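PDB 1XEW: chromosome partition protein Smc from Pyrococcus furiosus, which is probably required for chromosome condensation and partitioning, its terminal globular domains joining into an ATP-binding cassette-type ATPase while a central hinge mediates dimerization and binds DNA. Local coordinates for residues K6-G11 / A83-N88; A45-L50 / I142-D147. All coordinates share one frame; numbering follows the deposited sequence.

Contact 1: residues K6-G11 / A83-N88; sequences KLELKG and AIYFNN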
loop_
_atom_site.group_PDB
_atom_site.type_symbol
_atom_site.label_atom_id
_atom_site.label_comp_id
_atom_site.label_asym_id
_atom_site.label_seq_id
_atom_site.Cartn_x
_atom_site.Cartn_y
_atom_site.Cartn_z
ATOM N N LYS A 6 0.846 8.804 13.267
ATOM C CA LYS A 6 -0.569 9.152 13.011
ATOM C C LYS A 6 -0.666 10.064 11.880
ATOM O O LYS A 6 0.339 10.645 11.465
ATOM C CB LYS A 6 -1.201 9.907 14.204
ATOM C CG LYS A 6 -0.374 11.187 14.673
ATOM C CD LYS A 6 -1.141 11.967 15.809
ATOM C CE LYS A 6 -0.256 13.164 16.344
ATOM N NZ LYS A 6 -0.991 13.926 17.372
ATOM N N LEU A 7 -1.906 10.225 11.408
ATOM C CA LEU A 7 -2.259 11.097 10.349
ATOM C C LEU A 7 -3.377 12.002 10.863
ATOM O O LEU A 7 -4.350 11.468 11.540
ATOM C CB LEU A 7 -2.827 10.277 9.217
ATOM C CG LEU A 7 -3.078 10.891 7.824
ATOM C CD1 LEU A 7 -1.682 11.322 7.259
ATOM C CD2 LEU A 7 -3.794 9.827 6.840
ATOM N N GLU A 8 -3.280 13.335 10.615
ATOM C CA GLU A 8 -4.328 14.270 11.056
ATOM C C GLU A 8 -4.956 14.910 9.848
ATOM O O GLU A 8 -4.269 15.436 8.966
ATOM C CB GLU A 8 -3.790 15.388 11.958
ATOM C CG GLU A 8 -2.996 14.812 13.138
ATOM C CD GLU A 8 -2.609 15.825 14.204
ATOM O OE1 GLU A 8 -2.333 16.994 13.874
ATOM O OE2 GLU A 8 -2.552 15.413 15.373
ATOM N N LEU A 9 -6.274 14.861 9.786
ATOM C CA LEU A 9 -6.940 15.402 8.639
ATOM C C LEU A 9 -7.922 16.492 9.062
ATOM O O LEU A 9 -8.650 16.307 10.037
ATOM C CB LEU A 9 -7.676 14.274 7.945
ATOM C CG LEU A 9 -6.790 13.291 7.173
ATOM C CD1 LEU A 9 -6.380 12.200 8.027
ATOM C CD2 LEU A 9 -7.590 12.739 6.021
ATOM N N LYS A 10 -7.998 17.585 8.302
ATOM C CA LYS A 10 -8.893 18.686 8.694
ATOM C C LYS A 10 -9.298 19.421 7.396
ATOM O O LYS A 10 -8.440 20.036 6.694
ATOM C CB LYS A 10 -8.163 19.649 9.716
ATOM C CG LYS A 10 -9.024 20.893 10.178
ATOM C CD LYS A 10 -8.267 21.717 11.229
ATOM C CE LYS A 10 -7.074 22.487 10.541
ATOM N NZ LYS A 10 -6.674 23.788 11.270
ATOM N N GLY A 11 -10.597 19.289 7.053
ATOM C CA GLY A 11 -11.174 19.916 5.887
ATOM C C GLY A 11 -10.778 19.251 4.615
ATOM O O GLY A 11 -10.847 19.864 3.531
ATOM N N ALA A 83 -1.737 16.303 7.899
ATOM C CA ALA A 83 -0.410 16.327 8.485
ATOM C C ALA A 83 -0.070 14.881 8.790
ATOM O O ALA A 83 -0.926 14.125 9.325
ATOM C CB ALA A 83 -0.338 17.148 9.881
ATOM N N ILE A 84 1.171 14.483 8.496
ATOM C CA ILE A 84 1.517 13.109 8.850
ATOM C C ILE A 84 2.696 13.174 9.866
ATOM O O ILE A 84 3.607 13.966 9.668
ATOM C CB ILE A 84 1.878 12.325 7.585
ATOM C CG1 ILE A 84 2.080 10.813 7.924
ATOM C CG2 ILE A 84 3.128 13.017 6.892
ATOM C CD1 ILE A 84 2.376 9.968 6.546
ATOM N N TYR A 85 2.667 12.323 10.902
ATOM C CA TYR A 85 3.643 12.370 11.983
ATOM C C TYR A 85 4.450 11.077 11.925
ATOM O O TYR A 85 3.882 9.978 12.029
ATOM C CB TYR A 85 2.900 12.418 13.345
ATOM C CG TYR A 85 2.123 13.730 13.593
ATOM C CD1 TYR A 85 2.517 14.591 14.595
ATOM C CD2 TYR A 85 1.067 14.128 12.774
ATOM C CE1 TYR A 85 1.857 15.827 14.786
ATOM C CE2 TYR A 85 0.412 15.403 12.991
ATOM C CZ TYR A 85 0.826 16.201 14.004
ATOM O OH TYR A 85 0.166 17.391 14.314
ATOM N N PHE A 86 5.755 11.215 11.800
ATOM C CA PHE A 86 6.616 10.038 11.725
ATOM C C PHE A 86 7.492 9.979 12.966
ATOM O O PHE A 86 8.059 11.024 13.389
ATOM C CB PHE A 86 7.580 10.204 10.547
ATOM C CG PHE A 86 6.965 9.995 9.183
ATOM C CD1 PHE A 86 6.797 8.687 8.663
ATOM C CD2 PHE A 86 6.639 11.105 8.378
ATOM C CE1 PHE A 86 6.317 8.492 7.354
ATOM C CE2 PHE A 86 6.155 10.936 7.067
ATOM C CZ PHE A 86 5.995 9.666 6.542
ATOM N N ASN A 87 7.682 8.776 13.488
ATOM C CA ASN A 87 8.636 8.546 14.591
ATOM C C ASN A 87 9.970 8.391 13.837
ATOM O O ASN A 87 10.074 7.564 12.894
ATOM C CB ASN A 87 8.297 7.244 15.322
ATOM C CG ASN A 87 9.382 6.839 16.318
ATOM O OD1 ASN A 87 10.539 6.585 15.938
ATOM N ND2 ASN A 87 9.007 6.780 17.599
ATOM N N ASN A 88 10.985 9.192 14.226
ATOM C CA ASN A 88 12.260 9.178 13.566
ATOM C C ASN A 88 13.340 8.811 14.558
ATOM O O ASN A 88 14.501 9.243 14.422
ATOM C CB ASN A 88 12.516 10.571 12.955
ATOM C CG ASN A 88 13.676 10.604 12.024
ATOM O OD1 ASN A 88 13.895 9.678 11.263
ATOM N ND2 ASN A 88 14.456 11.687 12.072
#

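Contact 2: residues A45-L50 / I142-D147; sequences AILFVL and IVLQGD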
loop_
_atom_site.group_PDB
_atom_site.type_symbol
_atom_site.label_atom_id
_atom_site.label_comp_id
_atom_site.label_asym_id
_atom_site.label_seq_id
_atom_site.Cartn_x
_atom_site.Cartn_y
_atom_site.Cartn_z
ATOM N N ALA A 45 -5.316 11.074 1.210
ATOM C CA ALA A 45 -4.714 12.035 2.126
ATOM C C ALA A 45 -3.235 11.730 2.177
ATOM O O ALA A 45 -2.403 12.645 2.339
ATOM C CB ALA A 45 -5.313 11.876 3.533
ATOM N N ILE A 46 -2.879 10.460 2.081
ATOM C CA ILE A 46 -1.463 10.086 2.175
ATOM C C ILE A 46 -0.703 10.472 0.892
ATOM O O ILE A 46 0.370 10.992 1.030
ATOM C CB ILE A 46 -1.226 8.569 2.606
ATOM C CG1 ILE A 46 -1.251 8.496 4.140
ATOM C CG2 ILE A 46 0.183 8.057 2.048
ATOM C CD1 ILE A 46 -1.752 7.174 4.761
ATOM N N LEU A 47 -1.295 10.306 -0.300
ATOM C CA LEU A 47 -0.678 10.717 -1.560
ATOM C C LEU A 47 -0.549 12.260 -1.565
ATOM O O LEU A 47 0.468 12.799 -2.032
ATOM C CB LEU A 47 -1.534 10.379 -2.779
ATOM C CG LEU A 47 -1.672 8.867 -3.071
ATOM C CD1 LEU A 47 -2.586 8.659 -4.279
ATOM C CD2 LEU A 47 -0.247 8.279 -3.287
ATOM N N PHE A 48 -1.562 12.933 -0.988
ATOM C CA PHE A 48 -1.617 14.399 -0.943
ATOM C C PHE A 48 -0.466 14.944 -0.142
ATOM O O PHE A 48 0.274 15.778 -0.612
ATOM C CB PHE A 48 -2.941 14.828 -0.321
ATOM C CG PHE A 48 -3.065 16.320 -0.036
ATOM C CD1 PHE A 48 -3.108 16.776 1.266
ATOM C CD2 PHE A 48 -3.241 17.210 -1.063
ATOM C CE1 PHE A 48 -3.345 18.113 1.560
ATOM C CE2 PHE A 48 -3.487 18.561 -0.819
ATOM C CZ PHE A 48 -3.550 19.017 0.501
ATOM N N VAL A 49 -0.266 14.431 1.051
ATOM C CA VAL A 49 0.773 14.991 1.904
ATOM C C VAL A 49 2.213 14.594 1.546
ATOM O O VAL A 49 3.195 15.334 1.929
ATOM C CB VAL A 49 0.468 14.686 3.393
ATOM C CG1 VAL A 49 0.543 13.146 3.710
ATOM C CG2 VAL A 49 1.445 15.534 4.341
ATOM N N LEU A 50 2.366 13.467 0.818
ATOM C CA LEU A 50 3.692 13.019 0.509
ATOM C C LEU A 50 4.137 13.646 -0.818
ATOM O O LEU A 50 5.208 13.341 -1.383
ATOM C CB LEU A 50 3.724 11.496 0.485
ATOM C CG LEU A 50 3.519 10.719 1.755
ATOM C CD1 LEU A 50 3.582 9.191 1.413
ATOM C CD2 LEU A 50 4.621 11.128 2.830
ATOM N N ILE A 142 3.035 1.654 -1.778
ATOM C CA ILE A 142 1.645 2.205 -1.699
ATOM C C ILE A 142 0.849 1.482 -2.796
ATOM O O ILE A 142 1.171 1.570 -4.005
ATOM C CB ILE A 142 1.674 3.756 -1.938
ATOM C CG1 ILE A 142 2.418 4.386 -0.766
ATOM C CG2 ILE A 142 0.226 4.362 -1.970
ATOM C CD1 ILE A 142 2.374 5.918 -0.804
ATOM N N VAL A 143 -0.101 0.651 -2.358
ATOM C CA VAL A 143 -0.865 -0.114 -3.327
ATOM C C VAL A 143 -2.350 0.257 -3.129
ATOM O O VAL A 143 -3.042 -0.224 -2.233
ATOM C CB VAL A 143 -0.628 -1.628 -3.113
ATOM C CG1 VAL A 143 -1.477 -2.418 -4.133
ATOM C CG2 VAL A 143 0.909 -1.944 -3.247
ATOM N N LEU A 144 -2.803 1.192 -3.942
ATOM C CA LEU A 144 -4.168 1.654 -3.799
ATOM C C LEU A 144 -5.008 0.854 -4.741
ATOM O O LEU A 144 -4.538 -0.046 -5.448
ATOM C CB LEU A 144 -4.254 3.169 -4.124
ATOM C CG LEU A 144 -3.386 3.968 -3.143
ATOM C CD1 LEU A 144 -3.581 5.499 -3.229
ATOM C CD2 LEU A 144 -3.714 3.480 -1.753
ATOM N N GLN A 145 -6.277 1.196 -4.757
ATOM C CA GLN A 145 -7.237 0.537 -5.651
ATOM C C GLN A 145 -6.836 0.950 -7.081
ATOM O O GLN A 145 -6.647 2.147 -7.330
ATOM C CB GLN A 145 -8.563 1.150 -5.299
ATOM C CG GLN A 145 -8.758 1.038 -3.871
ATOM C CD GLN A 145 -9.808 0.032 -3.675
ATOM O OE1 GLN A 145 -9.646 -1.136 -4.095
ATOM N NE2 GLN A 145 -10.935 0.458 -3.082
ATOM N N GLY A 146 -6.737 0.034 -8.027
ATOM C CA GLY A 146 -6.293 0.507 -9.326
ATOM C C GLY A 146 -4.852 0.071 -9.565
ATOM O O GLY A 146 -4.438 -0.079 -10.749
ATOM N N ASP A 147 -4.094 -0.136 -8.461
ATOM C CA ASP A 147 -2.699 -0.528 -8.584
ATOM C C ASP A 147 -2.623 -2.024 -8.938
ATOM O O ASP A 147 -1.744 -2.421 -9.662
ATOM C CB ASP A 147 -1.947 -0.266 -7.294
ATOM C CG ASP A 147 -1.420 1.100 -7.233
ATOM O OD1 ASP A 147 -1.431 1.729 -6.138
ATOM O OD2 ASP A 147 -1.015 1.573 -8.311
#

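Contact 1: residues K6-G11 / A83-N88
Lys-6 lies over the aromatic ring of Tyr-85, its CE 3.6 Å from the ring centroid and close to the ring normal, a CH-pi contact. The ammonium group stands farther out above the same face in a cation-pi contact, NZ 4.5 Å from the centroid. With CG placed between the backbone N and the carbonyl carbon (chi1 53°) and the chain extended beyond it, the lysine is carried over the tyrosine ring, with NZ still able to reach Glu-8. NZ forms a salt bridge of 2.9 Å to OE2 of Glu-8, two residues along and on the same face of the sheet. The other carboxylate oxygen, OE1, accepts a hydrogen bond of 2.6 Å from Tyr-85 OH, which arrives from above the carboxylate plane; carboxylate and ring planes are 54° apart. Glu-8 is thus held through both oxygens, and Arg-103 adds a weak hydrogen bond to the tyrosine hydroxyl. A leucine in place of Tyr-85 would probably leave Glu-8 OE1 without its hydroxyl donor and the Lys-6 chain without an aromatic face to lie on. On the other side of the sheet, Leu-7 CD1 packs 3.7 Å from Ile-84 CB, and both side chains face helix 40-49. Tyr-85 N to Lys-6 O (2.9 Å) and the reciprocal bonds between Glu-8 and Ala-83 tie the backbones together, Leu-7 and Ile-84 forming the non-hydrogen-bonded pair between them. This is cross-strand pairing of neighbours in the antiparallel beta sheet of the SMC N-terminal domain, part of the ABC-type ATPase head.

Contact 2: residues A45-L50 / I142-D147
Leu-47 and Ile-142 meet where the helix that follows the ATP-binding P-loop packs against a short strand of the SMC ATPase head, an ABC-type P-loop NTPase fold. Helix 40-49 contributes Ile-46 and Leu-47, and Leu-50 follows directly at its end; no hydrogen bond links the two segments, and the contact is made by aliphatic branches alone. Ile-142 divides its two arms among the three helix-side residues. Its CG1 is anti to the carbonyl carbon (chi1 -66°) and the chain is extended to CD1, which abuts both Leu-50 and Ile-46, 4.1 Å from Leu-50 CD1 and 4.2 Å from Ile-46 CG2. The short arm, CG2, turns instead to Leu-47, meeting its CD2 at 4.2 Å. Leu-47 therefore uses its two methyls separately, since CD1 is directed at Leu-144. With CG likewise anti to the carbonyl carbon in Leu-47 and Leu-144, these two side chains reach toward each other tip to tip.

Around this layer, Ile-46 also touches Leu-7 of strand 3-10, whereas Leu-50 packs on an aromatic side chain of the neighbouring protein chain. Ile-142 and Val-143 pair in a parallel beta ladder with a strand of that chain, so beta pairing continues across the interface. Beyond the strand the backbone turns sharply: Asp-147 N donates to Leu-144 O at 3.0 Å, and Asp-147 OD1 accepts the Leu-144 N-H through its anti lone pair. Gly-146, at the N-cap of the next helix, has backbone angles at which a side chain would be jammed against the preceding carbonyl oxygen. The closest approach between the segments is the tight methyl pair Leu-47 CD1 and Leu-144 CD1, 3.5 Å apart.

Overall arrangement
The centres of contacts 1 and 2 are 15 Å apart, and helix 40-49 is the element that joins them. It lays Ala-45, Ile-46 and Val-49 on the sheet of contact 1, with Leu-9 CD2 3.5 Å from Ala-45 CB, Leu-7 CD2 3.9 Å from Ile-46 CG1 and Ile-84 CG2 4.0 Å from Val-49 CG2, while Leu-47, with Leu-50 just after the helix, faces the 142-147 side of contact 2, and Ile-46 touches both. The ATP-binding residues Ala-34 to Asn-41 lead into this helix, Ser-40 and Asn-41 lying in its first turn. Both contacts come near that site: the side chain of Leu-7 lies about 9 Å from that of Asn-41, and the side chain of Leu-144 about 8 Å from that of Ser-40.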